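Local structure of glutaredoxin 1 (Francisella tularensis subsp. tularensis, 3MSZ) at residues Gly53-Pro58 with Asp69-Gly74; Ser43-Glu48 with Phe57-Val62; Lys5-Thr10 with Asp32-Asp37. The protein probably reduces protein disulfides as a small redox carrier of the glutaredoxin family, and binds glutathione. One frame throughout, in Å; residues are numbered along the deposited sequence. Where two conformers were deposited one is given.

Contact 1 of 3, residues Gly53-Pro58 with Asp69-Gly74; sequences GKVIFP and DEHIGG. With GSH (glutathione), chain D.
H71 reaches from strand 70-73 to the loop 53-58 and touches V55, I56 and F57. Its CB lies 3.2 Å from the carbonyl O of K54 and also nears the CA of V55. CG is anti to the backbone N (chi1 178°), which sends the imidazole across the loop backbone. There CG and CD2 pass along V55 CA. The methyl V55 CG1 sits over one face of the ring, 3.9 Å from its centroid, as a CH-pi contact. At the far end NE2 lies over one face of the F57 ring, 3.7 Å from F57 CZ. The ring planes of F57 and H71 meet obliquely, at 48°. I56 adds its CD1, 3.4 Å from the carbonyl O of H71. F57 CZ also comes 3.7 Å from the CA of G73, where there is no side chain to keep the ring off. A water joins the backbones by donating to K54 O and accepting from H71 N. F66 of strand 64-67 meets the H71 ring. Ring and methyl packing, with one bridging water, thus hold the loop to the edge strand, next to the glutathione-pocket residue G74.

Contact 2 of 3, residues Ser43-Glu48 with Phe57-Val62; sequences SKFYDE and FPISTV. With GSH (glutathione), chain D; CAC (cacodylate ion), chain C.
The loop 57-62 runs past helix 39-50 with Y46 and I59 as the nearest backbone pair, their CA atoms 6.0 Å apart. Y46 touches I59, S60, T61 and V62. Its ring lies against the loop backbone in a CH-pi contact, with S60 CA over the centre of one face, 3.8 Å from the centroid and 6° off the ring normal. The phenol end continues along the chain, and Y46 OH comes 3.1 Å from T61 C. Its approaches to the amides of T61 and V62 have poor angles and are not hydrogen bonds. I59 touches both aromatic residues of the helix through CD1, F45 CE2 at 3.6 Å and Y46 CD1 at the edge of its ring. I59 CG1 lies between the backbone N and the carbonyl carbon (chi1 63°), which turns the chain to the helix. V62 CG1 is 3.8 Å from Y46 OH. On the ligand side, V62 N donates to cacodylate O2 at 3.0 Å, and T61 CB is 3.8 Å from glutathione SG2. R11 NH1 is also hydrogen-bonded to the cacodylate, which probably comes from the crystallisation liquor. T61, V62 and P63 line the glutathione pocket, in the loop that carries the cis-proline in thioredoxin-fold proteins.

Contact 3 of 3, residues Lys5-Thr10 with Asp32-Asp37; sequences KVKIYT and DETIID
E33 OE2 is gripped by two groups: it accepts a 2.6 Å hydrogen bond from T10 OG1 and forms a salt bridge with K21 of helix 15-26. The hydroxyl meets the carboxylate on its anti side, 21° out of the plane. E33 is extended, with CG anti to the backbone N (chi1 -177°), which brings its carboxylate across the T10 side chain. The lysine would probably keep this carboxylate ionised. The backbones form a parallel ladder: D32 N donates to V6 O, I8 N to D32 O at 2.9 Å, and T34 N to I8 O. T10 N donates to T34 O, and I36 N to T10 O at 2.8 Å. Strands 6-10 and 32-35 are the two strands of a beta-alpha-beta crossover, with helix 15-26 between them, as expected of the thioredoxin fold. I8 and T10 face that helix, and T10 touches C17 of the CxxC motif. K7, Y9, D32 and T34 lie on the other face. There the K7 chain bends so that its NZ donates to Y9 OH at 3.0 Å. A water accepts from K7 NZ and also bonds T34 OG1. K7 NZ and D32 OD2 form a long salt bridge of 3.9 Å. T34 CB lies alongside the Y9 ring, 3.6 Å from Y9 CD1.

How the contacts relate
Along the chain, contact 3 closes before the others open. Contact 2 opens next, on helix 39-50, and contact 1 begins on the loop where contact 2 ends. Strands 6-10 and 32-35 of contact 3 form one side of the four-stranded sheet, and contact 1 reaches strand 70-73 at the opposite edge. Their centres are about 14 Å apart, and K5 and D69 form a salt bridge between them. Contacts 1 and 2 have centres about 10 Å apart and share F57 and P58. Contact 2 lies about 13 Å from contact 3, centre to centre, and F45 packs on Y9 and I36. Glutathione thus meets the loop before strand 64-67 and the end of strand 70-73, while contact 3 stands farther off, in the sheet.

Contact 1 of 3, residues Gly53-Pro58 with Asp69-Gly74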
loop_
_atom_site.group_PDB
_atom_site.type_symbol
_atom_site.label_atom_id
_atom_site.label_comp_id
_atom_site.label_asym_id
_atom_site.label_seq_id
_atom_site.Cartn_x
_atom_site.Cartn_y
_atom_site.Cartn_z
ATOM N N GLY A 53 14.867 -0.845 5.025
ATOM C CA GLY A 53 14.591 -0.490 6.401
ATOM C C GLY A 53 13.175 0.054 6.605
ATOM O O GLY A 53 12.800 0.342 7.730
ATOM N N LYS A 54 12.376 0.190 5.549
ATOM C CA LYS A 54 11.074 0.879 5.674
ATOM C C LYS A 54 9.860 -0.053 5.806
ATOM O O LYS A 54 8.752 0.402 6.075
ATOM C CB LYS A 54 10.823 1.842 4.494
ATOM C CG LYS A 54 11.940 2.846 4.205
ATOM C CD LYS A 54 12.210 3.775 5.385
ATOM C CE LYS A 54 13.341 4.770 5.072
ATOM N NZ LYS A 54 13.055 6.143 5.593
ATOM N N VAL A 55 10.045 -1.347 5.591
ATOM C CA VAL A 55 8.898 -2.256 5.658
ATOM C C VAL A 55 8.951 -3.025 6.964
ATOM O O VAL A 55 10.011 -3.113 7.618
ATOM C CB VAL A 55 8.799 -3.216 4.429
ATOM C CG1 VAL A 55 8.559 -2.419 3.136
ATOM C CG2 VAL A 55 10.039 -4.147 4.322
ATOM N N ILE A 56 7.809 -3.552 7.382
ATOM C CA ILE A 56 7.746 -4.196 8.698
ATOM C C ILE A 56 7.702 -5.703 8.561
ATOM O O ILE A 56 7.718 -6.438 9.557
ATOM C CB ILE A 56 6.546 -3.671 9.518
ATOM C CG1 ILE A 56 5.223 -3.931 8.772
ATOM C CG2 ILE A 56 6.722 -2.182 9.747
ATOM C CD1 ILE A 56 3.969 -3.440 9.511
ATOM N N PHE A 57 7.615 -6.146 7.309
ATOM C CA PHE A 57 7.730 -7.539 6.971
ATOM C C PHE A 57 8.219 -7.615 5.506
ATOM O O PHE A 57 8.161 -6.635 4.775
ATOM C CB PHE A 57 6.403 -8.293 7.211
ATOM C CG PHE A 57 5.231 -7.764 6.405
ATOM C CD1 PHE A 57 4.252 -6.954 7.007
ATOM C CD2 PHE A 57 5.094 -8.090 5.050
ATOM C CE1 PHE A 57 3.151 -6.463 6.261
ATOM C CE2 PHE A 57 3.989 -7.630 4.301
ATOM C CZ PHE A 57 3.019 -6.808 4.897
ATOM N N PRO A 58 8.734 -8.769 5.086
ATOM C CA PRO A 58 9.290 -8.824 3.723
ATOM C C PRO A 58 8.164 -8.902 2.729
ATOM O O PRO A 58 7.332 -9.802 2.863
ATOM C CB PRO A 58 10.118 -10.123 3.736
ATOM C CG PRO A 58 9.442 -10.979 4.747
ATOM C CD PRO A 58 8.885 -10.042 5.814
ATOM N N ASP A 69 4.699 7.505 5.967
ATOM C CA ASP A 69 6.010 6.855 5.874
ATOM C C ASP A 69 6.130 5.565 6.700
ATOM O O ASP A 69 7.175 4.909 6.718
ATOM C CB ASP A 69 7.132 7.855 6.208
ATOM C CG ASP A 69 7.142 9.061 5.255
ATOM O OD1 ASP A 69 7.091 8.853 4.013
ATOM O OD2 ASP A 69 7.188 10.214 5.751
ATOM N N GLU A 70 5.051 5.196 7.369
ATOM C CA GLU A 70 5.021 3.942 8.077
ATOM C C GLU A 70 4.366 2.891 7.183
ATOM O O GLU A 70 3.250 3.079 6.692
ATOM C CB GLU A 70 4.247 4.085 9.391
ATOM C CG GLU A 70 4.985 4.863 10.488
ATOM C CD GLU A 70 5.122 4.062 11.788
ATOM O OE1 GLU A 70 4.286 3.156 12.012
ATOM O OE2 GLU A 70 6.062 4.336 12.582
ATOM N N HIS A 71 5.077 1.792 6.969
ATOM C CA HIS A 71 4.561 0.645 6.223
ATOM C C HIS A 71 3.377 0.025 6.979
ATOM O O HIS A 71 3.523 -0.400 8.113
ATOM C CB HIS A 71 5.693 -0.371 6.076
ATOM C CG HIS A 71 5.311 -1.634 5.365
ATOM N ND1 HIS A 71 4.432 -1.665 4.300
ATOM C CD2 HIS A 71 5.711 -2.915 5.555
ATOM C CE1 HIS A 71 4.285 -2.909 3.886
ATOM N NE2 HIS A 71 5.069 -3.689 4.619
ATOM N N ILE A 72 2.204 -0.045 6.358
ATOM C CA ILE A 72 1.052 -0.664 7.010
ATOM C C ILE A 72 0.945 -2.139 6.623
ATOM O O ILE A 72 0.683 -3.021 7.478
ATOM C CB ILE A 72 -0.291 0.043 6.623
ATOM C CG1 ILE A 72 -0.552 1.250 7.508
ATOM C CG2 ILE A 72 -1.475 -0.914 6.782
ATOM C CD1 ILE A 72 0.570 2.257 7.557
ATOM N N GLY A 73 1.138 -2.397 5.332
ATOM C CA GLY A 73 0.997 -3.736 4.805
ATOM C C GLY A 73 0.051 -3.775 3.624
ATOM O O GLY A 73 -0.053 -2.800 2.860
ATOM N N GLY A 74 -0.614 -4.917 3.454
ATOM C CA GLY A 74 -1.592 -5.087 2.386
ATOM C C GLY A 74 -3.017 -4.729 2.824
ATOM O O GLY A 74 -3.250 -4.016 3.814
HETATM N N1 GSH D . -2.013 -13.982 4.196
HETATM C CA1 GSH D . -2.202 -12.853 3.302
HETATM C C1 GSH D . -1.177 -12.763 2.193
HETATM O O11 GSH D . 0.051 -12.778 2.453
HETATM O O12 GSH D . -1.554 -12.659 0.988
HETATM C CB1 GSH D . -3.542 -12.911 2.584
HETATM C CG1 GSH D . -3.504 -11.562 1.864
HETATM C CD1 GSH D . -4.783 -11.205 1.221
HETATM O OE1 GSH D . -5.999 -11.339 1.933
HETATM N N2 GSH D . -4.587 -10.752 -0.010
HETATM C CA2 GSH D . -3.442 -9.900 -0.212
HETATM C C2 GSH D . -3.569 -8.628 0.555
HETATM O O2 GSH D . -3.011 -7.423 0.038
HETATM C CB2 GSH D . -3.336 -9.568 -1.682
HETATM S SG2 GSH D . -2.177 -10.673 -2.521
HETATM N N3 GSH D . -4.245 -8.724 1.721
HETATM C CA3 GSH D . -3.607 -8.324 2.950
HETATM C C3 GSH D . -2.208 -8.916 3.142
HETATM O O31 GSH D . -1.765 -9.894 2.491
HETATM O O32 GSH D . -1.420 -8.443 3.972
HETATM O O HOH W 1 7.330 1.465 8.455
#

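Contact 2 of 3, residues Ser43-Glu48 with Phe57-Val62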
loop_
_atom_site.group_PDB
_atom_site.type_symbol
_atom_site.label_atom_id
_atom_site.label_comp_id
_atom_site.label_asym_id
_atom_site.label_seq_id
_atom_site.Cartn_x
_atom_site.Cartn_y
_atom_site.Cartn_z
ATOM N N SER A 43 9.507 -7.101 -8.917
ATOM C CA SER A 43 10.457 -7.854 -8.094
ATOM C C SER A 43 11.619 -6.971 -7.685
ATOM O O SER A 43 12.191 -7.159 -6.624
ATOM C CB SER A 43 10.947 -9.131 -8.773
ATOM O OG SER A 43 11.344 -8.862 -10.080
ATOM N N LYS A 44 11.952 -6.001 -8.534
ATOM C CA LYS A 44 12.987 -5.032 -8.222
ATOM C C LYS A 44 12.528 -4.115 -7.081
ATOM O O LYS A 44 13.287 -3.787 -6.183
ATOM C CB LYS A 44 13.332 -4.200 -9.461
ATOM C CG LYS A 44 14.568 -3.292 -9.294
ATOM C CD LYS A 44 14.710 -2.254 -10.431
ATOM C CE LYS A 44 15.990 -1.405 -10.292
ATOM N NZ LYS A 44 16.164 -0.384 -11.391
ATOM N N PHE A 45 11.292 -3.660 -7.160
ATOM C CA PHE A 45 10.678 -2.925 -6.076
ATOM C C PHE A 45 10.632 -3.752 -4.757
ATOM O O PHE A 45 11.002 -3.257 -3.694
ATOM C CB PHE A 45 9.268 -2.529 -6.523
ATOM C CG PHE A 45 8.409 -2.019 -5.417
ATOM C CD1 PHE A 45 8.554 -0.721 -4.961
ATOM C CD2 PHE A 45 7.455 -2.833 -4.840
ATOM C CE1 PHE A 45 7.769 -0.250 -3.934
ATOM C CE2 PHE A 45 6.654 -2.360 -3.821
ATOM C CZ PHE A 45 6.813 -1.067 -3.365
ATOM N N TYR A 46 10.198 -5.009 -4.821
ATOM C CA TYR A 46 10.215 -5.854 -3.627
ATOM C C TYR A 46 11.601 -5.926 -2.999
ATOM O O TYR A 46 11.768 -5.721 -1.778
ATOM C CB TYR A 46 9.720 -7.282 -3.917
ATOM C CG TYR A 46 8.267 -7.381 -4.384
ATOM C CD1 TYR A 46 7.324 -6.463 -3.954
ATOM C CD2 TYR A 46 7.860 -8.391 -5.272
ATOM C CE1 TYR A 46 5.995 -6.525 -4.384
ATOM C CE2 TYR A 46 6.525 -8.479 -5.707
ATOM C CZ TYR A 46 5.600 -7.539 -5.250
ATOM O OH TYR A 46 4.278 -7.592 -5.645
ATOM N N ASP A 47 12.597 -6.218 -3.820
ATOM C CA ASP A 47 13.937 -6.437 -3.288
ATOM C C ASP A 47 14.490 -5.128 -2.702
ATOM O O ASP A 47 15.096 -5.115 -1.623
ATOM C CB ASP A 47 14.853 -7.030 -4.372
ATOM C CG ASP A 47 14.392 -8.422 -4.852
ATOM O OD1 ASP A 47 13.257 -8.864 -4.527
ATOM O OD2 ASP A 47 15.181 -9.079 -5.571
ATOM N N GLU A 48 14.238 -4.020 -3.396
ATOM C CA GLU A 48 14.602 -2.711 -2.909
ATOM C C GLU A 48 13.942 -2.386 -1.555
ATOM O O GLU A 48 14.614 -2.050 -0.605
ATOM C CB GLU A 48 14.185 -1.673 -3.915
ATOM C CG GLU A 48 15.033 -1.668 -5.144
ATOM C CD GLU A 48 14.702 -0.495 -6.060
ATOM O OE1 GLU A 48 13.565 0.040 -5.963
ATOM O OE2 GLU A 48 15.585 -0.118 -6.868
ATOM N N PHE A 57 7.615 -6.146 7.309
ATOM C CA PHE A 57 7.730 -7.539 6.971
ATOM C C PHE A 57 8.219 -7.615 5.506
ATOM O O PHE A 57 8.161 -6.635 4.775
ATOM C CB PHE A 57 6.403 -8.293 7.211
ATOM C CG PHE A 57 5.231 -7.764 6.405
ATOM C CD1 PHE A 57 4.252 -6.954 7.007
ATOM C CD2 PHE A 57 5.094 -8.090 5.050
ATOM C CE1 PHE A 57 3.151 -6.463 6.261
ATOM C CE2 PHE A 57 3.989 -7.630 4.301
ATOM C CZ PHE A 57 3.019 -6.808 4.897
ATOM N N PRO A 58 8.734 -8.769 5.086
ATOM C CA PRO A 58 9.290 -8.824 3.723
ATOM C C PRO A 58 8.164 -8.902 2.729
ATOM O O PRO A 58 7.332 -9.802 2.863
ATOM C CB PRO A 58 10.118 -10.123 3.736
ATOM C CG PRO A 58 9.442 -10.979 4.747
ATOM C CD PRO A 58 8.885 -10.042 5.814
ATOM N N ILE A 59 8.093 -7.963 1.784
ATOM C CA ILE A 59 6.927 -7.895 0.906
ATOM C C ILE A 59 7.141 -8.706 -0.364
ATOM O O ILE A 59 8.270 -8.844 -0.839
ATOM C CB ILE A 59 6.560 -6.431 0.524
ATOM C CG1 ILE A 59 7.706 -5.764 -0.275
ATOM C CG2 ILE A 59 6.235 -5.602 1.784
ATOM C CD1 ILE A 59 7.283 -4.411 -0.992
ATOM N N SER A 60 6.056 -9.227 -0.927
ATOM C CA SER A 60 6.166 -9.987 -2.163
ATOM C C SER A 60 4.840 -9.990 -2.906
ATOM O O SER A 60 4.637 -10.780 -3.822
ATOM C CB SER A 60 6.586 -11.436 -1.865
ATOM O OG SER A 60 5.545 -12.095 -1.182
ATOM N N THR A 61 3.945 -9.097 -2.505
ATOM C CA THR A 61 2.666 -8.919 -3.177
ATOM C C THR A 61 2.319 -7.429 -3.200
ATOM O O THR A 61 2.947 -6.608 -2.512
ATOM C CB THR A 61 1.537 -9.678 -2.431
ATOM O OG1 THR A 61 1.295 -9.064 -1.153
ATOM C CG2 THR A 61 1.938 -11.144 -2.204
ATOM N N VAL A 62 1.318 -7.076 -3.998
ATOM C CA VAL A 62 0.687 -5.760 -3.896
ATOM C C VAL A 62 -0.768 -6.020 -3.566
ATOM O O VAL A 62 -1.257 -7.106 -3.811
ATOM C CB VAL A 62 0.802 -4.946 -5.196
ATOM C CG1 VAL A 62 2.226 -4.397 -5.339
ATOM C CG2 VAL A 62 0.426 -5.836 -6.391
HETATM N N1 GSH D . -2.013 -13.982 4.196
HETATM C CA1 GSH D . -2.202 -12.853 3.302
HETATM C C1 GSH D . -1.177 -12.763 2.193
HETATM O O11 GSH D . 0.051 -12.778 2.453
HETATM O O12 GSH D . -1.554 -12.659 0.988
HETATM C CB1 GSH D . -3.542 -12.911 2.584
HETATM C CG1 GSH D . -3.504 -11.562 1.864
HETATM C CD1 GSH D . -4.783 -11.205 1.221
HETATM O OE1 GSH D . -5.999 -11.339 1.933
HETATM N N2 GSH D . -4.587 -10.752 -0.010
HETATM C CA2 GSH D . -3.442 -9.900 -0.212
HETATM C C2 GSH D . -3.569 -8.628 0.555
HETATM O O2 GSH D . -3.011 -7.423 0.038
HETATM C CB2 GSH D . -3.336 -9.568 -1.682
HETATM S SG2 GSH D . -2.177 -10.673 -2.521
HETATM N N3 GSH D . -4.245 -8.724 1.721
HETATM C CA3 GSH D . -3.607 -8.324 2.950
HETATM C C3 GSH D . -2.208 -8.916 3.142
HETATM O O31 GSH D . -1.765 -9.894 2.491
HETATM O O32 GSH D . -1.420 -8.443 3.972
HETATM AS AS CAC C . 0.431 -10.367 -7.023
HETATM O O1 CAC C . -1.232 -10.184 -7.491
HETATM O O2 CAC C . 0.588 -9.489 -5.547
HETATM C C1 CAC C . 0.862 -12.261 -6.723
HETATM C C2 CAC C . 1.630 -9.592 -8.359
#

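Contact 3 of 3, residues Lys5-Thr10 with Asp32-Asp37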
loop_
_atom_site.group_PDB
_atom_site.type_symbol
_atom_site.label_atom_id
_atom_site.label_comp_id
_atom_site.label_asym_id
_atom_site.label_seq_id
_atom_site.Cartn_x
_atom_site.Cartn_y
_atom_site.Cartn_z
ATOM N N LYS A 5 -0.453 11.549 4.747
ATOM C CA LYS A 5 0.187 11.223 3.481
ATOM C C LYS A 5 0.136 9.710 3.223
ATOM O O LYS A 5 0.746 8.922 3.952
ATOM C CB LYS A 5 1.641 11.700 3.497
ATOM C CG LYS A 5 2.581 10.935 2.557
ATOM C CD LYS A 5 4.052 11.350 2.762
ATOM C CE LYS A 5 5.020 10.458 1.956
ATOM N NZ LYS A 5 6.436 10.961 1.904
ATOM N N VAL A 6 -0.601 9.323 2.186
ATOM C CA VAL A 6 -0.808 7.924 1.836
ATOM C C VAL A 6 -0.133 7.596 0.522
ATOM O O VAL A 6 -0.341 8.265 -0.482
ATOM C CB VAL A 6 -2.293 7.590 1.676
ATOM C CG1 VAL A 6 -2.467 6.071 1.338
ATOM C CG2 VAL A 6 -3.075 7.992 2.935
ATOM N N LYS A 7 0.669 6.545 0.531
ATOM C CA LYS A 7 1.250 6.025 -0.690
ATOM C C LYS A 7 0.841 4.564 -0.866
ATOM O O LYS A 7 0.949 3.750 0.062
ATOM C CB LYS A 7 2.779 6.138 -0.606
ATOM C CG LYS A 7 3.506 5.628 -1.833
ATOM C CD LYS A 7 3.282 6.551 -3.017
ATOM C CE LYS A 7 4.122 6.148 -4.214
ATOM N NZ LYS A 7 5.576 6.391 -3.981
ATOM N N ILE A 8 0.352 4.236 -2.060
ATOM C CA ILE A 8 -0.029 2.870 -2.390
ATOM C C ILE A 8 0.666 2.377 -3.653
ATOM O O ILE A 8 0.606 3.024 -4.708
ATOM C CB ILE A 8 -1.547 2.712 -2.653
ATOM C CG1 ILE A 8 -2.362 3.548 -1.651
ATOM C CG2 ILE A 8 -1.930 1.235 -2.548
ATOM C CD1 ILE A 8 -3.894 3.380 -1.788
ATOM N N TYR A 9 1.290 1.210 -3.538
ATOM C CA TYR A 9 1.914 0.562 -4.661
ATOM C C TYR A 9 1.000 -0.542 -5.153
ATOM O O TYR A 9 0.566 -1.388 -4.363
ATOM C CB TYR A 9 3.269 -0.003 -4.221
ATOM C CG TYR A 9 4.272 1.084 -3.884
ATOM C CD1 TYR A 9 5.074 1.634 -4.877
ATOM C CD2 TYR A 9 4.441 1.533 -2.574
ATOM C CE1 TYR A 9 6.010 2.623 -4.582
ATOM C CE2 TYR A 9 5.381 2.541 -2.260
ATOM C CZ TYR A 9 6.166 3.062 -3.281
ATOM O OH TYR A 9 7.098 4.051 -3.026
ATOM N N THR A 10 0.739 -0.545 -6.463
ATOM C CA THR A 10 -0.263 -1.408 -7.032
ATOM C C THR A 10 0.155 -1.953 -8.395
ATOM O O THR A 10 1.222 -1.629 -8.915
ATOM C CB THR A 10 -1.598 -0.632 -7.250
ATOM O OG1 THR A 10 -1.378 0.377 -8.232
ATOM C CG2 THR A 10 -2.046 0.056 -5.962
ATOM N N ASP A 32 -1.396 8.823 -3.179
ATOM C CA ASP A 32 -0.569 8.734 -4.368
ATOM C C ASP A 32 -0.343 7.264 -4.714
ATOM O O ASP A 32 0.136 6.462 -3.884
ATOM C CB ASP A 32 0.784 9.423 -4.154
ATOM C CG ASP A 32 1.656 9.391 -5.409
ATOM O OD1 ASP A 32 1.257 10.002 -6.432
ATOM O OD2 ASP A 32 2.733 8.749 -5.379
ATOM N N GLU A 33 -0.695 6.916 -5.944
ATOM C CA GLU A 33 -0.574 5.547 -6.400
ATOM C C GLU A 33 0.640 5.428 -7.315
ATOM O O GLU A 33 0.824 6.229 -8.243
ATOM C CB GLU A 33 -1.841 5.112 -7.157
ATOM C CG GLU A 33 -1.818 3.634 -7.603
ATOM C CD GLU A 33 -3.051 3.239 -8.448
ATOM O OE1 GLU A 33 -3.708 4.151 -8.972
ATOM O OE2 GLU A 33 -3.364 2.023 -8.608
ATOM N N THR A 34 1.446 4.404 -7.073
ATOM C CA THR A 34 2.485 4.005 -8.019
ATOM C C THR A 34 2.139 2.637 -8.595
ATOM O O THR A 34 2.051 1.660 -7.844
ATOM C CB THR A 34 3.810 3.918 -7.300
ATOM O OG1 THR A 34 4.156 5.229 -6.856
ATOM C CG2 THR A 34 4.912 3.381 -8.208
ATOM N N ILE A 35 1.919 2.578 -9.911
ATOM C CA ILE A 35 1.538 1.338 -10.596
ATOM C C ILE A 35 2.777 0.658 -11.195
ATOM O O ILE A 35 3.507 1.255 -11.968
ATOM C CB ILE A 35 0.554 1.577 -11.741
ATOM C CG1 ILE A 35 -0.750 2.189 -11.229
ATOM C CG2 ILE A 35 0.210 0.253 -12.434
ATOM C CD1 ILE A 35 -1.713 2.582 -12.347
ATOM N N ILE A 36 3.014 -0.588 -10.811
ATOM C CA ILE A 36 4.124 -1.364 -11.357
ATOM C C ILE A 36 3.599 -2.682 -11.915
ATOM O O ILE A 36 3.512 -3.688 -11.206
ATOM C CB ILE A 36 5.186 -1.637 -10.283
ATOM C CG1 ILE A 36 4.514 -1.949 -8.940
ATOM C CG2 ILE A 36 6.102 -0.433 -10.147
ATOM C CD1 ILE A 36 5.473 -1.990 -7.740
ATOM N N ASP A 37 3.227 -2.675 -13.188
ATOM C CA ASP A 37 2.542 -3.841 -13.775
ATOM C C ASP A 37 3.479 -5.022 -14.048
ATOM O O ASP A 37 3.145 -6.185 -13.783
ATOM C CB ASP A 37 1.765 -3.471 -15.043
ATOM C CG ASP A 37 0.345 -2.939 -14.744
ATOM O OD1 ASP A 37 -0.098 -2.957 -13.565
ATOM O OD2 ASP A 37 -0.332 -2.504 -15.702
HETATM O O HOH W 2 7.166 6.114 -6.252
#